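Local coordinates for Dot/Icm T4SS effector (Legionella pneumophila, PDB 6VVE), which is a secreted effector kinase, activated by host inositol hexakisphosphate, that binds ADP and manganese in its active site, at residues H179-N184 / T203-G208; D90-V95 / F143-I148. One frame throughout, in Å; residues are numbered along the deposited sequence.

Contact 1: residues H179-N184 / T203-G208; sequences HPDLAN and TIDLDG. With ADP (adenosine-5'-diphosphate), chain C.
His179 meets Ile204 and Leu206 where two loops of the kinase active site come together, the His-Pro-Asp sequence 179-181 resembling the HRD motif of protein kinases and Asp205-Leu206-Asp207 probably standing in for DFG. The imidazole links the two. With CG anti to the backbone N (chi1 -162°), the ring swings toward the other loop, and NE2 donates to Ile204 O at 2.8 Å, the oxygen lying close to the ring plane. The bond is bent, 140° at the hydrogen, although the donor sits nearly on the line of the carbonyl. The other ring nitrogen, ND1, accepts the N-H of Asp181 at 3.0 Å, so both nitrogens are used and the ring's rotation is fixed. One ring face is covered by Leu206, whose CD2 stands 3.5 Å from the centroid in a CH-pi contact; Leu182 CB lies over the opposite face, toward the rim. Leu206 CD2 also meets Pro180 CD at 3.7 Å. Beyond this apolar layer, Asp181 OD2 and Asp205 OD2 approach to 3.2 Å, two acceptors with carboxylate planes 74° apart and no hydrogen bond between them. Ser190 holds Asp181 OD1, and Asn193 ND2 makes a weak hydrogen bond to Asp205 OD2. The side chain of Asp205 lies about 4 Å from a bound manganese ion, beside the ADP phosphates, while His179, bonded at both nitrogens, ties the 179-181 loop to the backbone of the 203-206 loop.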
loop_
_atom_site.group_PDB
_atom_site.type_symbol
_atom_site.label_atom_id
_atom_site.label_comp_id
_atom_site.label_asym_id
_atom_site.label_seq_id
_atom_site.Cartn_x
_atom_site.Cartn_y
_atom_site.Cartn_z
ATOM N N HIS A 179 -5.400 0.322 1.158
ATOM C CA HIS A 179 -5.210 0.737 -0.235
ATOM C C HIS A 179 -6.473 1.416 -0.748
ATOM O O HIS A 179 -7.576 0.896 -0.536
ATOM C CB HIS A 179 -4.876 -0.494 -1.077
ATOM C CG HIS A 179 -4.244 -0.182 -2.399
ATOM N ND1 HIS A 179 -4.828 0.653 -3.327
ATOM C CD2 HIS A 179 -3.084 -0.608 -2.951
ATOM C CE1 HIS A 179 -4.048 0.734 -4.389
ATOM N NE2 HIS A 179 -2.982 -0.019 -4.184
ATOM N N PRO A 180 -6.363 2.564 -1.429
ATOM C CA PRO A 180 -7.584 3.258 -1.889
ATOM C C PRO A 180 -8.279 2.594 -3.073
ATOM O O PRO A 180 -9.452 2.910 -3.339
ATOM C CB PRO A 180 -7.073 4.661 -2.271
ATOM C CG PRO A 180 -5.611 4.431 -2.637
ATOM C CD PRO A 180 -5.130 3.325 -1.721
ATOM N N ASP A 181 -7.605 1.699 -3.803
ATOM C CA ASP A 181 -8.196 1.058 -4.977
ATOM C C ASP A 181 -7.540 -0.314 -5.170
ATOM O O ASP A 181 -6.728 -0.539 -6.075
ATOM C CB ASP A 181 -8.042 1.924 -6.230
ATOM C CG ASP A 181 -8.694 1.294 -7.463
ATOM O OD1 ASP A 181 -9.549 0.387 -7.293
ATOM O OD2 ASP A 181 -8.346 1.697 -8.600
ATOM N N LEU A 182 -7.902 -1.263 -4.308
ATOM C CA LEU A 182 -7.436 -2.639 -4.457
ATOM C C LEU A 182 -8.595 -3.588 -4.185
ATOM O O LEU A 182 -8.862 -4.494 -4.981
ATOM C CB LEU A 182 -6.263 -2.927 -3.523
ATOM C CG LEU A 182 -5.673 -4.332 -3.610
ATOM C CD1 LEU A 182 -5.258 -4.668 -5.039
ATOM C CD2 LEU A 182 -4.475 -4.466 -2.666
ATOM N N ALA A 183 -9.291 -3.374 -3.070
ATOM C CA ALA A 183 -10.467 -4.166 -2.700
ATOM C C ALA A 183 -11.343 -3.269 -1.820
ATOM O O ALA A 183 -11.221 -3.268 -0.589
ATOM C CB ALA A 183 -10.077 -5.445 -1.976
ATOM N N ASN A 184 -12.183 -2.466 -2.471
ATOM C CA ASN A 184 -13.001 -1.507 -1.736
ATOM C C ASN A 184 -14.036 -2.196 -0.856
ATOM O O ASN A 184 -14.413 -1.651 0.185
ATOM C CB ASN A 184 -13.695 -0.549 -2.709
ATOM C CG ASN A 184 -12.711 0.263 -3.529
ATOM O OD1 ASN A 184 -11.544 0.400 -3.168
ATOM N ND2 ASN A 184 -13.183 0.813 -4.639
ATOM N N THR A 203 2.077 -3.765 -5.005
ATOM C CA THR A 203 0.843 -3.078 -5.350
ATOM C C THR A 203 1.155 -1.631 -5.720
ATOM O O THR A 203 1.992 -0.978 -5.083
ATOM C CB THR A 203 -0.178 -3.115 -4.209
ATOM O OG1 THR A 203 -1.425 -2.560 -4.675
ATOM C CG2 THR A 203 0.301 -2.322 -2.999
ATOM N N ILE A 204 0.455 -1.128 -6.738
ATOM C CA ILE A 204 0.686 0.208 -7.270
ATOM C C ILE A 204 -0.585 1.035 -7.133
ATOM O O ILE A 204 -1.524 0.643 -6.431
ATOM C CB ILE A 204 1.142 0.132 -8.738
ATOM C CG1 ILE A 204 0.123 -0.644 -9.577
ATOM C CG2 ILE A 204 2.510 -0.523 -8.826
ATOM C CD1 ILE A 204 0.397 -0.617 -11.080
ATOM N N ASP A 205 -0.630 2.180 -7.815
ATOM C CA ASP A 205 -1.781 3.086 -7.771
ATOM C C ASP A 205 -1.951 3.677 -6.376
ATOM O O ASP A 205 -3.069 3.793 -5.868
ATOM C CB ASP A 205 -3.058 2.376 -8.219
ATOM C CG ASP A 205 -4.170 3.347 -8.591
ATOM O OD1 ASP A 205 -3.880 4.531 -8.853
ATOM O OD2 ASP A 205 -5.344 2.927 -8.615
ATOM N N LEU A 206 -0.828 4.054 -5.752
ATOM C CA LEU A 206 -0.824 4.652 -4.421
ATOM C C LEU A 206 -0.416 6.123 -4.439
ATOM O O LEU A 206 0.086 6.634 -3.427
ATOM C CB LEU A 206 0.107 3.856 -3.503
ATOM C CG LEU A 206 -0.326 2.451 -3.104
ATOM C CD1 LEU A 206 0.809 1.712 -2.409
ATOM C CD2 LEU A 206 -1.550 2.494 -2.206
ATOM N N ASP A 207 -0.617 6.816 -5.561
ATOM C CA ASP A 207 -0.131 8.189 -5.666
ATOM C C ASP A 207 -0.905 9.152 -4.770
ATOM O O ASP A 207 -0.491 10.301 -4.617
ATOM C CB ASP A 207 -0.192 8.665 -7.119
ATOM C CG ASP A 207 -1.539 8.392 -7.771
ATOM O OD1 ASP A 207 -1.900 7.197 -7.937
ATOM O OD2 ASP A 207 -2.227 9.368 -8.114
ATOM N N GLY A 208 -2.024 8.730 -4.197
ATOM C CA GLY A 208 -2.691 9.482 -3.160
ATOM C C GLY A 208 -2.329 9.056 -1.754
ATOM O O GLY A 208 -2.920 9.568 -0.797
HETATM P PB ADP C . -4.974 2.572 -12.374
HETATM O O1B ADP C . -5.533 1.397 -11.595
HETATM O O2B ADP C . -4.884 2.322 -13.857
HETATM O O3B ADP C . -5.568 3.918 -11.999
HETATM P PA ADP C . -2.327 3.584 -12.583
HETATM O O1A ADP C . -1.390 4.015 -11.485
HETATM O O2A ADP C . -3.015 4.624 -13.426
HETATM O O3A ADP C . -3.439 2.659 -11.874
HETATM O "O5'" ADP C . -1.492 2.614 -13.544
HETATM C "C5'" ADP C . -1.926 2.303 -14.858
HETATM C "C4'" ADP C . -0.948 1.350 -15.496
HETATM O "O4'" ADP C . 0.371 1.924 -15.593
HETATM C "C3'" ADP C . -0.793 0.021 -14.718
HETATM O "O3'" ADP C . -1.712 -0.965 -15.104
HETATM C "C2'" ADP C . 0.663 -0.383 -15.035
HETATM O "O2'" ADP C . 0.701 -1.230 -16.168
HETATM C "C1'" ADP C . 1.384 0.945 -15.328
HETATM N N9 ADP C . 2.171 1.302 -14.130
HETATM C C8 ADP C . 1.721 2.049 -13.099
HETATM N N7 ADP C . 2.682 2.183 -12.148
HETATM C C5 ADP C . 3.763 1.513 -12.581
HETATM C C6 ADP C . 5.120 1.253 -12.064
HETATM N N6 ADP C . 5.499 1.764 -10.878
HETATM N N1 ADP C . 5.961 0.501 -12.819
HETATM C C2 ADP C . 5.582 -0.010 -14.014
HETATM N N3 ADP C . 4.359 0.194 -14.536
HETATM C C4 ADP C . 3.426 0.933 -13.884
#

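Contact 2: residues D90-V95 / F143-I148; sequences DKAMKV and FYMPKI. With ADP (adenosine-5'-diphosphate), chain C; IHP (inositol hexakisphosphate), chain B.
Lys91 reaches over one face of the Tyr144 ring, its NZ 3.5 Å from the ring centroid in a cation-pi contact, with CE also above the face as a CH-pi donor. The bend at chi3 (68°) in an otherwise extended chain lays the methylenes along the ring and delivers the amine to inositol hexakisphosphate, where NZ bonds to IHP O31 at 2.7 Å and to IHP O26 at 2.8 Å. Met93, on the same sheet face as Tyr144, runs alongside it; the selenium of this selenomethionine lies 3.9 Å from Tyr144 CE1, oblique to the ring. The other face, carrying Ala92, Lys94, Phe143 and Met145, looks toward ADP. Lys94 is extended, so that NZ reaches ADP O1A at 2.8 Å; it also forms a salt bridge with Asp207. Met145 CG packs on the small Ala92 CB at 3.8 Å, and Met145 CE comes close to both Lys94 CB and the adenine. Just beyond, Pro146 O accepts a hydrogen bond from ADP N6 at 3.1 Å and Ile148 N donates to ADP N1 at 3.2 Å, the hinge pattern of kinases, with Met145 probably at the gatekeeper position. Behind these side chains is the antiparallel pairing of strands 91-95 and 143-146: Ala92 with Met145 and Lys94 with Phe143 exchange paired backbone bonds, and Lys147 N extends the pairing to Asp90 O. Trp52 packs edge-to-face on Tyr144 and bonds to the inositol phosphate. Alternation along one strand thus sends Lys91 to the activator and Lys94 to the nucleotide, which is consistent with inositol hexakisphosphate binding steadying this part of the active site.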
loop_
_atom_site.group_PDB
_atom_site.type_symbol
_atom_site.label_atom_id
_atom_site.label_comp_id
_atom_site.label_asym_id
_atom_site.label_seq_id
_atom_site.Cartn_x
_atom_site.Cartn_y
_atom_site.Cartn_z
ATOM N N ASP A 90 14.652 2.907 -14.098
ATOM C CA ASP A 90 14.391 2.629 -12.695
ATOM C C ASP A 90 13.273 3.477 -12.105
ATOM O O ASP A 90 12.907 3.263 -10.941
ATOM C CB ASP A 90 15.666 2.851 -11.862
ATOM C CG ASP A 90 16.810 1.955 -12.295
ATOM O OD1 ASP A 90 16.596 0.732 -12.395
ATOM O OD2 ASP A 90 17.916 2.476 -12.543
ATOM N N LYS A 91 12.720 4.424 -12.862
ATOM C CA LYS A 91 11.775 5.381 -12.306
ATOM C C LYS A 91 10.601 5.590 -13.245
ATOM O O LYS A 91 10.795 5.850 -14.439
ATOM C CB LYS A 91 12.470 6.725 -12.033
ATOM C CG LYS A 91 11.576 7.770 -11.400
ATOM C CD LYS A 91 12.367 9.001 -10.994
ATOM C CE LYS A 91 12.886 9.755 -12.205
ATOM N NZ LYS A 91 13.558 11.025 -11.819
ATOM N N ALA A 92 9.392 5.485 -12.696
ATOM C CA ALA A 92 8.156 5.756 -13.416
ATOM C C ALA A 92 7.666 7.169 -13.101
ATOM O O ALA A 92 8.041 7.768 -12.090
ATOM C CB ALA A 92 7.079 4.733 -13.045
HETATM N N MSE A 93 6.806 7.685 -13.973
HETATM C CA MSE A 93 6.329 9.061 -13.896
HETATM C C MSE A 93 4.860 9.141 -14.316
HETATM O O MSE A 93 4.519 8.890 -15.474
HETATM C CB MSE A 93 7.189 9.954 -14.790
HETATM C CG MSE A 93 6.887 11.446 -14.731
HETATM SE SE MSE A 93 8.109 12.384 -15.860
HETATM C CE MSE A 93 7.906 14.214 -15.401
ATOM N N LYS A 94 3.996 9.496 -13.371
ATOM C CA LYS A 94 2.553 9.499 -13.584
ATOM C C LYS A 94 2.036 10.929 -13.684
ATOM O O LYS A 94 2.370 11.778 -12.851
ATOM C CB LYS A 94 1.837 8.758 -12.450
ATOM C CG LYS A 94 0.328 8.673 -12.603
ATOM C CD LYS A 94 -0.254 7.622 -11.663
ATOM C CE LYS A 94 -1.776 7.617 -11.711
ATOM N NZ LYS A 94 -2.345 6.542 -10.838
ATOM N N VAL A 95 1.225 11.185 -14.703
ATOM C CA VAL A 95 0.586 12.479 -14.915
ATOM C C VAL A 95 -0.904 12.287 -14.663
ATOM O O VAL A 95 -1.601 11.645 -15.461
ATOM C CB VAL A 95 0.846 13.019 -16.329
ATOM C CG1 VAL A 95 0.002 14.260 -16.590
ATOM C CG2 VAL A 95 2.320 13.325 -16.514
ATOM N N PHE A 143 4.135 12.486 -10.650
ATOM C CA PHE A 143 4.403 11.598 -9.523
ATOM C C PHE A 143 5.559 10.677 -9.889
ATOM O O PHE A 143 5.410 9.808 -10.753
ATOM C CB PHE A 143 3.146 10.801 -9.169
ATOM C CG PHE A 143 3.241 10.031 -7.883
ATOM C CD1 PHE A 143 3.113 10.677 -6.662
ATOM C CD2 PHE A 143 3.438 8.660 -7.893
ATOM C CE1 PHE A 143 3.198 9.968 -5.476
ATOM C CE2 PHE A 143 3.522 7.949 -6.713
ATOM C CZ PHE A 143 3.405 8.601 -5.504
ATOM N N TYR A 144 6.702 10.865 -9.225
ATOM C CA TYR A 144 7.843 9.980 -9.411
ATOM C C TYR A 144 7.695 8.752 -8.518
ATOM O O TYR A 144 7.212 8.846 -7.384
ATOM C CB TYR A 144 9.155 10.686 -9.074
ATOM C CG TYR A 144 9.770 11.519 -10.178
ATOM C CD1 TYR A 144 9.565 11.215 -11.520
ATOM C CD2 TYR A 144 10.578 12.606 -9.873
ATOM C CE1 TYR A 144 10.138 11.973 -12.526
ATOM C CE2 TYR A 144 11.159 13.375 -10.874
ATOM C CZ TYR A 144 10.933 13.053 -12.197
ATOM O OH TYR A 144 11.509 13.813 -13.187
HETATM N N MSE A 145 8.135 7.603 -9.024
HETATM C CA MSE A 145 8.129 6.364 -8.244
HETATM C C MSE A 145 9.011 5.305 -8.890
HETATM O O MSE A 145 9.284 5.374 -10.072
HETATM C CB MSE A 145 6.702 5.828 -8.098
HETATM C CG MSE A 145 6.061 5.461 -9.425
HETATM SE SE MSE A 145 4.208 4.885 -9.240
HETATM C CE MSE A 145 3.541 5.610 -10.938
ATOM N N PRO A 146 9.458 4.331 -8.099
ATOM C CA PRO A 146 10.257 3.238 -8.669
ATOM C C PRO A 146 9.484 2.522 -9.765
ATOM O O PRO A 146 8.297 2.206 -9.613
ATOM C CB PRO A 146 10.522 2.314 -7.474
ATOM C CG PRO A 146 10.358 3.204 -6.251
ATOM C CD PRO A 146 9.304 4.219 -6.632
ATOM N N LYS A 147 10.163 2.277 -10.884
ATOM C CA LYS A 147 9.579 1.488 -11.960
ATOM C C LYS A 147 9.774 0.006 -11.660
ATOM O O LYS A 147 10.902 -0.445 -11.422
ATOM C CB LYS A 147 10.214 1.842 -13.304
ATOM C CG LYS A 147 9.971 0.795 -14.385
ATOM C CD LYS A 147 10.339 1.306 -15.767
ATOM C CE LYS A 147 10.086 0.238 -16.838
ATOM N NZ LYS A 147 11.007 -0.932 -16.709
ATOM N N ILE A 148 8.677 -0.747 -11.682
ATOM C CA ILE A 148 8.718 -2.187 -11.463
ATOM C C ILE A 148 8.436 -2.893 -12.783
ATOM O O ILE A 148 7.924 -2.300 -13.740
ATOM C CB ILE A 148 7.722 -2.632 -10.375
ATOM C CG1 ILE A 148 6.291 -2.272 -10.777
ATOM C CG2 ILE A 148 8.082 -1.978 -9.042
ATOM C CD1 ILE A 148 5.257 -2.597 -9.715
HETATM P PB ADP C . -4.974 2.572 -12.374
HETATM O O1B ADP C . -5.533 1.397 -11.595
HETATM O O2B ADP C . -4.884 2.322 -13.857
HETATM O O3B ADP C . -5.568 3.918 -11.999
HETATM P PA ADP C . -2.327 3.584 -12.583
HETATM O O1A ADP C . -1.390 4.015 -11.485
HETATM O O2A ADP C . -3.015 4.624 -13.426
HETATM O O3A ADP C . -3.439 2.659 -11.874
HETATM O "O5'" ADP C . -1.492 2.614 -13.544
HETATM C "C5'" ADP C . -1.926 2.303 -14.858
HETATM C "C4'" ADP C . -0.948 1.350 -15.496
HETATM O "O4'" ADP C . 0.371 1.924 -15.593
HETATM C "C3'" ADP C . -0.793 0.021 -14.718
HETATM O "O3'" ADP C . -1.712 -0.965 -15.104
HETATM C "C2'" ADP C . 0.663 -0.383 -15.035
HETATM O "O2'" ADP C . 0.701 -1.230 -16.168
HETATM C "C1'" ADP C . 1.384 0.945 -15.328
HETATM N N9 ADP C . 2.171 1.302 -14.130
HETATM C C8 ADP C . 1.721 2.049 -13.099
HETATM N N7 ADP C . 2.682 2.183 -12.148
HETATM C C5 ADP C . 3.763 1.513 -12.581
HETATM C C6 ADP C . 5.120 1.253 -12.064
HETATM N N6 ADP C . 5.499 1.764 -10.878
HETATM N N1 ADP C . 5.961 0.501 -12.819
HETATM C C2 ADP C . 5.582 -0.010 -14.014
HETATM N N3 ADP C . 4.359 0.194 -14.536
HETATM C C4 ADP C . 3.426 0.933 -13.884
HETATM C C1 IHP B . 16.171 13.888 -12.978
HETATM C C2 IHP B . 16.847 14.934 -13.880
HETATM C C3 IHP B . 16.190 16.308 -13.731
HETATM C C4 IHP B . 16.204 16.763 -12.265
HETATM C C5 IHP B . 15.420 15.759 -11.397
HETATM C C6 IHP B . 15.981 14.344 -11.525
HETATM O O11 IHP B . 16.979 12.725 -12.948
HETATM P P1 IHP B . 16.464 11.388 -13.734
HETATM O O21 IHP B . 16.681 10.178 -12.859
HETATM O O31 IHP B . 15.002 11.528 -14.087
HETATM O O41 IHP B . 17.270 11.229 -15.022
HETATM O O12 IHP B . 16.725 14.493 -15.210
HETATM P P2 IHP B . 18.081 14.418 -16.150
HETATM O O22 IHP B . 19.303 14.663 -15.303
HETATM O O32 IHP B . 18.167 13.052 -16.770
HETATM O O42 IHP B . 17.988 15.471 -17.222
HETATM O O13 IHP B . 14.858 16.197 -14.144
HETATM P P3 IHP B . 14.192 17.338 -15.118
HETATM O O23 IHP B . 15.281 18.237 -15.680
HETATM O O33 IHP B . 13.464 16.634 -16.257
HETATM O O43 IHP B . 13.197 18.171 -14.340
HETATM O O14 IHP B . 15.621 18.024 -12.158
HETATM P P4 IHP B . 16.453 19.171 -11.313
HETATM O O24 IHP B . 17.778 19.440 -11.975
HETATM O O34 IHP B . 16.714 18.651 -9.909
HETATM O O44 IHP B . 15.646 20.445 -11.254
HETATM O O15 IHP B . 15.499 16.149 -10.061
HETATM P P5 IHP B . 14.147 16.688 -9.310
HETATM O O25 IHP B . 14.526 17.746 -8.294
HETATM O O35 IHP B . 13.192 17.284 -10.311
HETATM O O45 IHP B . 13.480 15.521 -8.615
HETATM O O16 IHP B . 15.081 13.444 -10.910
HETATM P P6 IHP B . 15.524 12.690 -9.513
HETATM O O26 IHP B . 15.279 11.201 -9.636
HETATM O O36 IHP B . 16.986 12.939 -9.235
HETATM O O46 IHP B . 14.693 13.261 -8.381
#

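How the contacts relate
Of the four segments, the one on strand 91-96 comes first, after strands 74-78 and 82-88 of the same sheet; the chain then runs through helix 102-121 and strand 132-134 before strand 142-146 returns beside it, and contact 2 closes that 47-residue loop. Helix 159-174 and strand 177-178 follow. Contact 1 then closes a shorter loop of 18 residues containing strand 194-196 and most of strand 201-203. The loops lie in series, neither enclosing nor crossing the other. Their centres are 15 Å apart, yet the segments touch: Ile204 CG2 packs on Ile148 CD1 at 3.6 Å, and Asp207 CA on Phe143 CZ at 3.6 Å. Both contacts border ADP, joining sheet and hinge to what is probably the catalytic-loop region.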